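Enoyl-CoA hydratase (Geobacillus kaustophilus, PDB 2PPY) probably catalyses the hydration of enoyl-CoA thioesters in fatty-acid beta-oxidation, as a hexameric member of the enoyl-CoA hydratase/isomerase (crotonase) family. Local coordinates at residues E16-L24 against R194-A205; T6-F14 against D33-A43. All blocks are in the same frame, centred on the assembly; numbering follows the deposited sequence.

Contact 1: E16-L24 against R194-A205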
loop_
_atom_site.group_PDB
_atom_site.type_symbol
_atom_site.label_atom_id
_atom_site.label_comp_id
_atom_site.label_asym_id
_atom_site.label_seq_id
_atom_site.Cartn_x
_atom_site.Cartn_y
_atom_site.Cartn_z
ATOM N N GLU A 16 21.063 32.777 -5.011
ATOM C CA GLU A 16 22.100 33.379 -4.195
ATOM C C GLU A 16 22.407 32.531 -2.967
ATOM O O GLU A 16 21.504 32.114 -2.249
ATOM C CB GLU A 16 21.661 34.785 -3.774
ATOM C CG GLU A 16 22.701 35.587 -3.014
ATOM C CD GLU A 16 22.271 37.030 -2.808
ATOM O OE1 GLU A 16 21.206 37.260 -2.194
ATOM O OE2 GLU A 16 23.001 37.938 -3.264
ATOM N N ASP A 17 23.691 32.273 -2.752
ATOM C CA ASP A 17 24.172 31.494 -1.612
ATOM C C ASP A 17 23.378 30.238 -1.255
ATOM O O ASP A 17 22.976 30.053 -0.104
ATOM C CB ASP A 17 24.278 32.400 -0.383
ATOM C CG ASP A 17 25.341 33.472 -0.541
ATOM O OD1 ASP A 17 26.525 33.109 -0.721
ATOM O OD2 ASP A 17 24.994 34.673 -0.489
ATOM N N GLY A 18 23.165 29.372 -2.240
ATOM C CA GLY A 18 22.444 28.135 -1.990
ATOM C C GLY A 18 20.936 28.239 -1.853
ATOM O O GLY A 18 20.278 27.260 -1.497
ATOM N N ILE A 19 20.382 29.414 -2.127
ATOM C CA ILE A 19 18.939 29.605 -2.038
ATOM C C ILE A 19 18.399 30.181 -3.340
ATOM O O ILE A 19 19.019 31.052 -3.953
ATOM C CB ILE A 19 18.558 30.571 -0.897
ATOM C CG1 ILE A 19 19.002 29.994 0.449
ATOM C CG2 ILE A 19 17.056 30.814 -0.899
ATOM C CD1 ILE A 19 18.787 30.938 1.616
ATOM N N ALA A 20 17.246 29.680 -3.767
ATOM C CA ALA A 20 16.609 30.168 -4.978
ATOM C C ALA A 20 15.229 30.654 -4.588
ATOM O O ALA A 20 14.530 30.000 -3.815
ATOM C CB ALA A 20 16.499 29.057 -6.016
ATOM N N GLU A 21 14.841 31.814 -5.098
ATOM C CA GLU A 21 13.528 32.349 -4.792
ATOM C C GLU A 21 12.755 32.452 -6.087
ATOM O O GLU A 21 13.212 33.069 -7.047
ATOM C CB GLU A 21 13.621 33.736 -4.153
ATOM C CG GLU A 21 14.516 33.826 -2.937
ATOM C CD GLU A 21 14.297 35.111 -2.156
ATOM O OE1 GLU A 21 13.904 36.123 -2.773
ATOM O OE2 GLU A 21 14.525 35.115 -0.928
ATOM N N ILE A 22 11.586 31.826 -6.117
ATOM C CA ILE A 22 10.743 31.873 -7.295
ATOM C C ILE A 22 9.649 32.885 -6.987
ATOM O O ILE A 22 8.736 32.608 -6.204
ATOM C CB ILE A 22 10.108 30.497 -7.588
ATOM C CG1 ILE A 22 11.201 29.429 -7.714
ATOM C CG2 ILE A 22 9.294 30.573 -8.871
ATOM C CD1 ILE A 22 10.674 28.014 -7.955
ATOM N N HIS A 23 9.762 34.071 -7.579
ATOM C CA HIS A 23 8.773 35.114 -7.357
ATOM C C HIS A 23 7.677 35.027 -8.401
ATOM O O HIS A 23 7.953 34.960 -9.596
ATOM C CB HIS A 23 9.425 36.495 -7.405
ATOM C CG HIS A 23 10.289 36.795 -6.221
ATOM N ND1 HIS A 23 9.980 37.775 -5.301
ATOM C CD2 HIS A 23 11.450 36.238 -5.801
ATOM C CE1 HIS A 23 10.915 37.810 -4.369
ATOM N NE2 HIS A 23 11.819 36.889 -4.649
ATOM N N LEU A 24 6.433 35.026 -7.939
ATOM C CA LEU A 24 5.292 34.948 -8.831
ATOM C C LEU A 24 4.720 36.343 -9.098
ATOM O O LEU A 24 4.425 37.089 -8.167
ATOM C CB LEU A 24 4.210 34.060 -8.210
ATOM C CG LEU A 24 4.654 32.680 -7.701
ATOM C CD1 LEU A 24 3.459 31.946 -7.103
ATOM C CD2 LEU A 24 5.255 31.872 -8.836
ATOM N N ARG A 194 8.821 37.516 5.053
ATOM C CA ARG A 194 9.901 37.236 4.115
ATOM C C ARG A 194 11.229 37.133 4.840
ATOM O O ARG A 194 12.054 36.266 4.547
ATOM C CB ARG A 194 9.999 38.337 3.059
ATOM C CG ARG A 194 8.879 38.337 2.056
ATOM C CD ARG A 194 9.285 39.102 0.817
ATOM N NE ARG A 194 8.252 39.042 -0.210
ATOM C CZ ARG A 194 8.423 39.459 -1.458
ATOM N NH1 ARG A 194 9.592 39.967 -1.837
ATOM N NH2 ARG A 194 7.429 39.357 -2.330
ATOM N N GLU A 195 11.425 38.040 5.790
ATOM C CA GLU A 195 12.640 38.093 6.582
ATOM C C GLU A 195 12.873 36.785 7.334
ATOM O O GLU A 195 13.922 36.160 7.199
ATOM C CB GLU A 195 12.551 39.249 7.580
ATOM C CG GLU A 195 13.834 39.536 8.339
ATOM C CD GLU A 195 13.632 40.551 9.450
ATOM O OE1 GLU A 195 12.614 41.274 9.422
ATOM O OE2 GLU A 195 14.498 40.634 10.347
ATOM N N ARG A 196 11.889 36.371 8.123
ATOM C CA ARG A 196 12.021 35.148 8.903
ATOM C C ARG A 196 12.051 33.881 8.044
ATOM O O ARG A 196 12.692 32.899 8.411
ATOM C CB ARG A 196 10.909 35.089 9.953
ATOM C CG ARG A 196 10.934 36.304 10.886
ATOM C CD ARG A 196 10.017 36.143 12.078
ATOM N NE ARG A 196 10.376 34.971 12.868
ATOM C CZ ARG A 196 9.745 34.599 13.975
ATOM N NH1 ARG A 196 8.724 35.315 14.429
ATOM N NH2 ARG A 196 10.127 33.505 14.622
ATOM N N THR A 197 11.370 33.903 6.901
ATOM C CA THR A 197 11.385 32.749 6.004
ATOM C C THR A 197 12.804 32.604 5.456
ATOM O O THR A 197 13.367 31.505 5.447
ATOM C CB THR A 197 10.410 32.927 4.815
ATOM O OG1 THR A 197 9.064 32.979 5.301
ATOM C CG2 THR A 197 10.543 31.763 3.832
ATOM N N ARG A 198 13.378 33.719 5.001
ATOM C CA ARG A 198 14.738 33.722 4.459
ATOM C C ARG A 198 15.751 33.321 5.521
ATOM O O ARG A 198 16.746 32.658 5.224
ATOM C CB ARG A 198 15.093 35.107 3.907
ATOM C CG ARG A 198 14.542 35.368 2.517
ATOM C CD ARG A 198 14.520 36.844 2.173
ATOM N NE ARG A 198 14.027 37.060 0.817
ATOM C CZ ARG A 198 13.464 38.188 0.393
ATOM N NH1 ARG A 198 13.317 39.212 1.225
ATOM N NH2 ARG A 198 13.040 38.288 -0.861
ATOM N N GLU A 199 15.494 33.729 6.760
ATOM C CA GLU A 199 16.379 33.401 7.871
ATOM C C GLU A 199 16.385 31.890 8.093
ATOM O O GLU A 199 17.428 31.300 8.367
ATOM C CB GLU A 199 15.912 34.118 9.138
ATOM C CG GLU A 199 16.751 33.840 10.368
ATOM C CD GLU A 199 16.305 34.662 11.565
ATOM O OE1 GLU A 199 16.338 35.908 11.470
ATOM O OE2 GLU A 199 15.921 34.064 12.595
ATOM N N TYR A 200 15.214 31.271 7.962
ATOM C CA TYR A 200 15.077 29.828 8.134
ATOM C C TYR A 200 15.831 29.124 7.018
ATOM O O TYR A 200 16.587 28.184 7.265
ATOM C CB TYR A 200 13.594 29.442 8.106
ATOM C CG TYR A 200 13.295 27.974 8.338
ATOM C CD1 TYR A 200 13.459 27.035 7.319
ATOM C CD2 TYR A 200 12.798 27.532 9.566
ATOM C CE1 TYR A 200 13.125 25.687 7.513
ATOM C CE2 TYR A 200 12.465 26.187 9.773
ATOM C CZ TYR A 200 12.628 25.272 8.739
ATOM O OH TYR A 200 12.273 23.951 8.921
ATOM N N ALA A 201 15.630 29.590 5.789
ATOM C CA ALA A 201 16.300 29.005 4.634
ATOM C C ALA A 201 17.812 29.174 4.761
ATOM O O ALA A 201 18.574 28.264 4.432
ATOM C CB ALA A 201 15.799 29.654 3.348
ATOM N N ARG A 202 18.247 30.340 5.234
ATOM C CA ARG A 202 19.671 30.590 5.407
ATOM C C ARG A 202 20.299 29.530 6.307
ATOM O O ARG A 202 21.337 28.960 5.965
ATOM C CB ARG A 202 19.916 31.984 6.001
ATOM C CG ARG A 202 19.798 33.128 4.997
ATOM C CD ARG A 202 20.320 34.440 5.583
ATOM N NE ARG A 202 19.418 35.032 6.573
ATOM C CZ ARG A 202 18.371 35.796 6.272
ATOM N NH1 ARG A 202 18.087 36.066 5.005
ATOM N NH2 ARG A 202 17.608 36.291 7.237
ATOM N N LYS A 203 19.669 29.266 7.450
ATOM C CA LYS A 203 20.180 28.266 8.384
ATOM C C LYS A 203 20.307 26.891 7.725
ATOM O O LYS A 203 21.268 26.162 7.974
ATOM C CB LYS A 203 19.279 28.158 9.619
ATOM C CG LYS A 203 19.376 29.330 10.594
ATOM C CD LYS A 203 18.606 29.031 11.881
ATOM C CE LYS A 203 18.770 30.130 12.926
ATOM N NZ LYS A 203 18.141 31.418 12.519
ATOM N N LEU A 204 19.338 26.533 6.889
ATOM C CA LEU A 204 19.392 25.247 6.202
ATOM C C LEU A 204 20.556 25.233 5.221
ATOM O O LEU A 204 21.367 24.305 5.221
ATOM C CB LEU A 204 18.088 24.971 5.440
ATOM C CG LEU A 204 16.831 24.647 6.251
ATOM C CD1 LEU A 204 15.679 24.342 5.302
ATOM C CD2 LEU A 204 17.101 23.452 7.158
ATOM N N ALA A 205 20.638 26.271 4.393
ATOM C CA ALA A 205 21.697 26.376 3.395
ATOM C C ALA A 205 23.093 26.379 4.012
ATOM O O ALA A 205 24.065 25.985 3.370
ATOM C CB ALA A 205 21.498 27.632 2.560
#
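Arg-198 reaches from the helix to Glu-21 on strand 19-24 and holds its carboxylate side-on. Extended from CG to NE (chi2 162°, chi3 178°), the arginine chain leaves its helix across the line of the glutamate. Beyond CB, its CG and CD run past Glu-21 OE2, CG at 3.5 Å. Arg-198 NE donates to Glu-21 OE2 over 2.7 Å, nearly straight, and Arg-198 NH2 to Glu-21 OE1 over 3.0 Å. Both oxygens use syn lone pairs, and the carboxylate and guanidinium planes are nearly coplanar, 8° apart. Glu-21 OE1 also accepts from His-23 NE2 at 2.9 Å, on its anti side and somewhat out of the carboxylate plane. In the crotonase fold this joins strand 19-24, antiparallel to 11-16 but parallel to 55-60, to helix 193-205, much later in the chain. Were Glu-21 an alanine, the Arg-198 guanidinium would probably lose its countercharge and swing freely, and His-23 NE2 would lose its acceptor. His-23 ND1 bonds to Asp-61, which also pairs with Arg-194, itself bridged to Glu-109; Arg-194 NH1 comes to the imidazole edge, 3.6 Å from His-23 CE1. Toward the turn, Ile-19 CD1 packs on Ala-201 CB at 3.7 Å, while its CG1 meets Ala-205 CB.

Contact 2: T6-F14 against D33-A43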
loop_
_atom_site.group_PDB
_atom_site.type_symbol
_atom_site.label_atom_id
_atom_site.label_comp_id
_atom_site.label_asym_id
_atom_site.label_seq_id
_atom_site.Cartn_x
_atom_site.Cartn_y
_atom_site.Cartn_z
ATOM N N THR A 6 17.341 35.676 -13.160
ATOM C CA THR A 6 16.790 35.333 -14.467
ATOM C C THR A 6 15.280 35.556 -14.409
ATOM O O THR A 6 14.625 35.154 -13.445
ATOM C CB THR A 6 17.102 33.864 -14.833
ATOM O OG1 THR A 6 16.540 33.555 -16.113
ATOM C CG2 THR A 6 16.537 32.921 -13.787
ATOM N N LYS A 7 14.723 36.192 -15.437
ATOM C CA LYS A 7 13.297 36.499 -15.439
ATOM C C LYS A 7 12.509 36.079 -16.677
ATOM O O LYS A 7 13.062 35.896 -17.762
ATOM C CB LYS A 7 13.110 38.004 -15.237
ATOM C CG LYS A 7 14.061 38.607 -14.219
ATOM C CD LYS A 7 14.178 40.111 -14.388
ATOM C CE LYS A 7 15.275 40.673 -13.499
ATOM N NZ LYS A 7 15.522 42.116 -13.767
ATOM N N LYS A 8 11.201 35.936 -16.480
ATOM C CA LYS A 8 10.256 35.589 -17.534
ATOM C C LYS A 8 9.073 36.528 -17.321
ATOM O O LYS A 8 9.214 37.537 -16.632
ATOM C CB LYS A 8 9.816 34.125 -17.426
ATOM C CG LYS A 8 10.861 33.136 -17.931
ATOM C CD LYS A 8 10.302 31.725 -18.034
ATOM C CE LYS A 8 11.293 30.788 -18.712
ATOM N NZ LYS A 8 10.746 29.412 -18.886
ATOM N N GLN A 9 7.915 36.216 -17.894
ATOM C CA GLN A 9 6.763 37.097 -17.722
ATOM C C GLN A 9 5.837 36.720 -16.573
ATOM O O GLN A 9 5.184 37.587 -15.994
ATOM C CB GLN A 9 5.954 37.186 -19.020
ATOM C CG GLN A 9 5.673 35.859 -19.696
ATOM C CD GLN A 9 4.679 36.001 -20.835
ATOM O OE1 GLN A 9 4.551 37.072 -21.431
ATOM N NE2 GLN A 9 3.978 34.917 -21.150
ATOM N N TYR A 10 5.783 35.436 -16.238
ATOM C CA TYR A 10 4.915 34.970 -15.160
ATOM C C TYR A 10 5.643 34.861 -13.829
ATOM O O TYR A 10 5.030 34.961 -12.764
ATOM C CB TYR A 10 4.329 33.603 -15.508
ATOM C CG TYR A 10 3.372 33.601 -16.672
ATOM C CD1 TYR A 10 2.035 33.951 -16.501
ATOM C CD2 TYR A 10 3.794 33.220 -17.942
ATOM C CE1 TYR A 10 1.140 33.917 -17.568
ATOM C CE2 TYR A 10 2.908 33.184 -19.013
ATOM C CZ TYR A 10 1.585 33.531 -18.821
ATOM O OH TYR A 10 0.707 33.483 -19.879
ATOM N N LEU A 11 6.953 34.654 -13.884
ATOM C CA LEU A 11 7.725 34.505 -12.664
ATOM C C LEU A 11 9.194 34.831 -12.877
ATOM O O LEU A 11 9.674 34.867 -14.010
ATOM C CB LEU A 11 7.566 33.066 -12.144
ATOM C CG LEU A 11 8.694 32.016 -12.127
ATOM C CD1 LEU A 11 8.054 30.653 -11.884
ATOM C CD2 LEU A 11 9.464 31.967 -13.430
ATOM N N THR A 12 9.903 35.056 -11.774
ATOM C CA THR A 12 11.327 35.357 -11.808
ATOM C C THR A 12 12.058 34.493 -10.784
ATOM O O THR A 12 11.581 34.301 -9.664
ATOM C CB THR A 12 11.591 36.845 -11.488
ATOM O OG1 THR A 12 11.015 37.662 -12.511
ATOM C CG2 THR A 12 13.083 37.123 -11.410
ATOM N N VAL A 13 13.213 33.966 -11.173
ATOM C CA VAL A 13 14.008 33.132 -10.283
ATOM C C VAL A 13 15.287 33.863 -9.888
ATOM O O VAL A 13 16.024 34.344 -10.746
ATOM C CB VAL A 13 14.396 31.788 -10.953
ATOM C CG1 VAL A 13 15.240 30.954 -9.998
ATOM C CG2 VAL A 13 13.149 31.021 -11.355
ATOM N N PHE A 14 15.535 33.946 -8.586
ATOM C CA PHE A 14 16.728 34.594 -8.051
ATOM C C PHE A 14 17.558 33.525 -7.348
ATOM O O PHE A 14 17.026 32.748 -6.556
ATOM C CB PHE A 14 16.348 35.675 -7.034
ATOM C CG PHE A 14 15.585 36.828 -7.620
ATOM C CD1 PHE A 14 16.209 37.735 -8.469
ATOM C CD2 PHE A 14 14.240 37.014 -7.315
ATOM C CE1 PHE A 14 15.504 38.816 -9.008
ATOM C CE2 PHE A 14 13.524 38.089 -7.847
ATOM C CZ PHE A 14 14.160 38.991 -8.696
ATOM N N ASP A 33 -2.391 30.023 -15.716
ATOM C CA ASP A 33 -2.836 29.292 -16.899
ATOM C C ASP A 33 -1.796 28.206 -17.178
ATOM O O ASP A 33 -0.933 27.945 -16.343
ATOM C CB ASP A 33 -2.949 30.219 -18.114
ATOM C CG ASP A 33 -1.670 30.989 -18.383
ATOM O OD1 ASP A 33 -0.582 30.524 -17.981
ATOM O OD2 ASP A 33 -1.751 32.063 -19.011
ATOM N N LEU A 34 -1.862 27.584 -18.351
ATOM C CA LEU A 34 -0.916 26.528 -18.690
ATOM C C LEU A 34 0.503 27.055 -18.830
ATOM O O LEU A 34 1.450 26.432 -18.357
ATOM C CB LEU A 34 -1.332 25.816 -19.987
ATOM C CG LEU A 34 -0.381 24.714 -20.481
ATOM C CD1 LEU A 34 -0.128 23.705 -19.364
ATOM C CD2 LEU A 34 -0.976 24.021 -21.701
ATOM N N GLU A 35 0.650 28.205 -19.479
ATOM C CA GLU A 35 1.964 28.793 -19.680
ATOM C C GLU A 35 2.684 29.050 -18.352
ATOM O O GLU A 35 3.903 28.894 -18.263
ATOM C CB GLU A 35 1.836 30.094 -20.479
ATOM C CG GLU A 35 3.148 30.631 -21.014
ATOM C CD GLU A 35 3.881 29.631 -21.893
ATOM O OE1 GLU A 35 3.265 29.106 -22.849
ATOM O OE2 GLU A 35 5.076 29.375 -21.627
ATOM N N PHE A 36 1.942 29.445 -17.321
ATOM C CA PHE A 36 2.570 29.685 -16.028
ATOM C C PHE A 36 3.231 28.413 -15.525
ATOM O O PHE A 36 4.396 28.422 -15.130
ATOM C CB PHE A 36 1.560 30.133 -14.971
ATOM C CG PHE A 36 2.075 29.975 -13.563
ATOM C CD1 PHE A 36 3.129 30.759 -13.102
ATOM C CD2 PHE A 36 1.550 28.999 -12.719
ATOM C CE1 PHE A 36 3.667 30.563 -11.823
ATOM C CE2 PHE A 36 2.080 28.795 -11.438
ATOM C CZ PHE A 36 3.138 29.581 -10.991
ATOM N N TYR A 37 2.471 27.320 -15.526
ATOM C CA TYR A 37 2.993 26.045 -15.055
ATOM C C TYR A 37 4.136 25.524 -15.904
ATOM O O TYR A 37 5.013 24.821 -15.402
ATOM C CB TYR A 37 1.868 25.015 -14.954
ATOM C CG TYR A 37 1.406 24.827 -13.523
ATOM C CD1 TYR A 37 2.207 24.152 -12.600
ATOM C CD2 TYR A 37 0.204 25.376 -13.074
ATOM C CE1 TYR A 37 1.825 24.026 -11.264
ATOM C CE2 TYR A 37 -0.189 25.256 -11.738
ATOM C CZ TYR A 37 0.628 24.579 -10.840
ATOM O OH TYR A 37 0.247 24.446 -9.523
ATOM N N LYS A 38 4.140 25.876 -17.186
ATOM C CA LYS A 38 5.223 25.446 -18.059
ATOM C C LYS A 38 6.497 26.151 -17.595
ATOM O O LYS A 38 7.579 25.569 -17.619
ATOM C CB LYS A 38 4.897 25.784 -19.518
ATOM C CG LYS A 38 3.741 24.953 -20.064
ATOM C CD LYS A 38 3.205 25.469 -21.389
ATOM C CE LYS A 38 4.227 25.371 -22.500
ATOM N NZ LYS A 38 3.643 25.833 -23.790
ATOM N N GLU A 39 6.357 27.395 -17.140
ATOM C CA GLU A 39 7.504 28.151 -16.648
ATOM C C GLU A 39 7.915 27.662 -15.261
ATOM O O GLU A 39 9.104 27.543 -14.966
ATOM C CB GLU A 39 7.189 29.649 -16.583
ATOM C CG GLU A 39 6.805 30.283 -17.918
ATOM C CD GLU A 39 6.954 31.796 -17.905
ATOM O OE1 GLU A 39 6.512 32.431 -16.927
ATOM O OE2 GLU A 39 7.511 32.354 -18.874
ATOM N N PHE A 40 6.931 27.380 -14.410
ATOM C CA PHE A 40 7.211 26.897 -13.059
ATOM C C PHE A 40 7.932 25.550 -13.147
ATOM O O PHE A 40 8.867 25.279 -12.387
ATOM C CB PHE A 40 5.910 26.743 -12.261
ATOM C CG PHE A 40 6.125 26.521 -10.786
ATOM C CD1 PHE A 40 6.765 27.483 -10.013
ATOM C CD2 PHE A 40 5.691 25.353 -10.171
ATOM C CE1 PHE A 40 6.964 27.289 -8.646
ATOM C CE2 PHE A 40 5.886 25.148 -8.803
ATOM C CZ PHE A 40 6.527 26.118 -8.042
ATOM N N ASN A 41 7.491 24.712 -14.084
ATOM C CA ASN A 41 8.105 23.404 -14.301
ATOM C C ASN A 41 9.558 23.570 -14.739
ATOM O O ASN A 41 10.441 22.845 -14.282
ATOM C CB ASN A 41 7.346 22.638 -15.386
ATOM C CG ASN A 41 7.953 21.279 -15.663
ATOM O OD1 ASN A 41 7.917 20.387 -14.818
ATOM N ND2 ASN A 41 8.527 21.120 -16.845
ATOM N N ALA A 42 9.801 24.525 -15.634
ATOM C CA ALA A 42 11.154 24.788 -16.126
ATOM C C ALA A 42 12.065 25.252 -14.993
ATOM O O ALA A 42 13.236 24.877 -14.935
ATOM C CB ALA A 42 11.118 25.838 -17.229
ATOM N N ALA A 43 11.522 26.072 -14.095
ATOM C CA ALA A 43 12.290 26.580 -12.963
ATOM C C ALA A 43 12.708 25.416 -12.072
ATOM O O ALA A 43 13.842 25.354 -11.590
ATOM C CB ALA A 43 11.453 27.571 -12.170
#
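Tyr-10 lies with one ring face over the first turn of helix 34-48, Phe-36 N standing 4.1 Å from the ring plane beneath its centre. The backbone from Glu-35 C to Phe-36 CA underlies that same face. With CG anti to the carbonyl carbon (chi1 -67°), the ring extends toward the start of the helix, where Tyr-10 OH comes within 3.0 Å of Asp-33 OD2. The Asp-33 carboxylate is turned 75° from the ring, and its other oxygen, OD1, caps the helix by accepting from Phe-36 N at 2.8 Å. One residue thus marks the N-cap and also meets the tyrosine's phenolic end. The Glu-35 side chain runs across that of Tyr-10 at about a right angle, its CG 3.3 Å from Tyr-10 CE2. Deeper in, Tyr-10 CB sits at the edge of the Phe-36 ring, near its plane, 3.9 Å from CD1.

In the crotonase fold, strands 4-7 and 11-16 form the outer hairpin of the central sheet, and the 34-43 part of the helix runs almost parallel to strand 11-14, 10° between their axes. Leu-11 points from the strand to the helix: its CD1 approaches the Phe-40 ring edge-on, 3.9 Å from CD1 of that ring, and lies obliquely to the Phe-36 ring. Ile-22 of the neighbouring strand touches both Leu-11 and Phe-40, adding a third apolar wall. Farther along, Val-13 CG2 rests on Ala-43 CB at 3.9 Å.

Glu-39 rises from the helix to the hairpin turn, its carboxylate almost perpendicular to the Tyr-10 ring and at that ring's edge, a doubtful placement, since OE1 is modelled too close to the tyrosine. Poorly ordered Lys-8 comes from the opposite direction, running its aliphatic chain alongside the glutamate; its NZ remains 4.4 Å from Glu-39 OE2, beyond a salt bridge.

Contacts 1 and 2 share the outer part of the central sheet, and their centres lie 18 Å apart. Strands 11-16 and 19-24 are antiparallel neighbours: Glu-21 N meets Phe-14 O, and His-23 N meets Thr-12 O, each at 2.8 Å, probably as hydrogen bonds. Apolar packing also joins them, Ile-22 CG2 lying 3.3 Å from Leu-11 CD1. Along strand 19-24, Ile-19, Glu-21 and His-23 face helix 193-205, while Ile-22 and Leu-24 contact helix 34-48, so the two helices pack on opposite sides of this strand. The segments alternate in sequence, and helix 34-48 is the next element after strand 19-24.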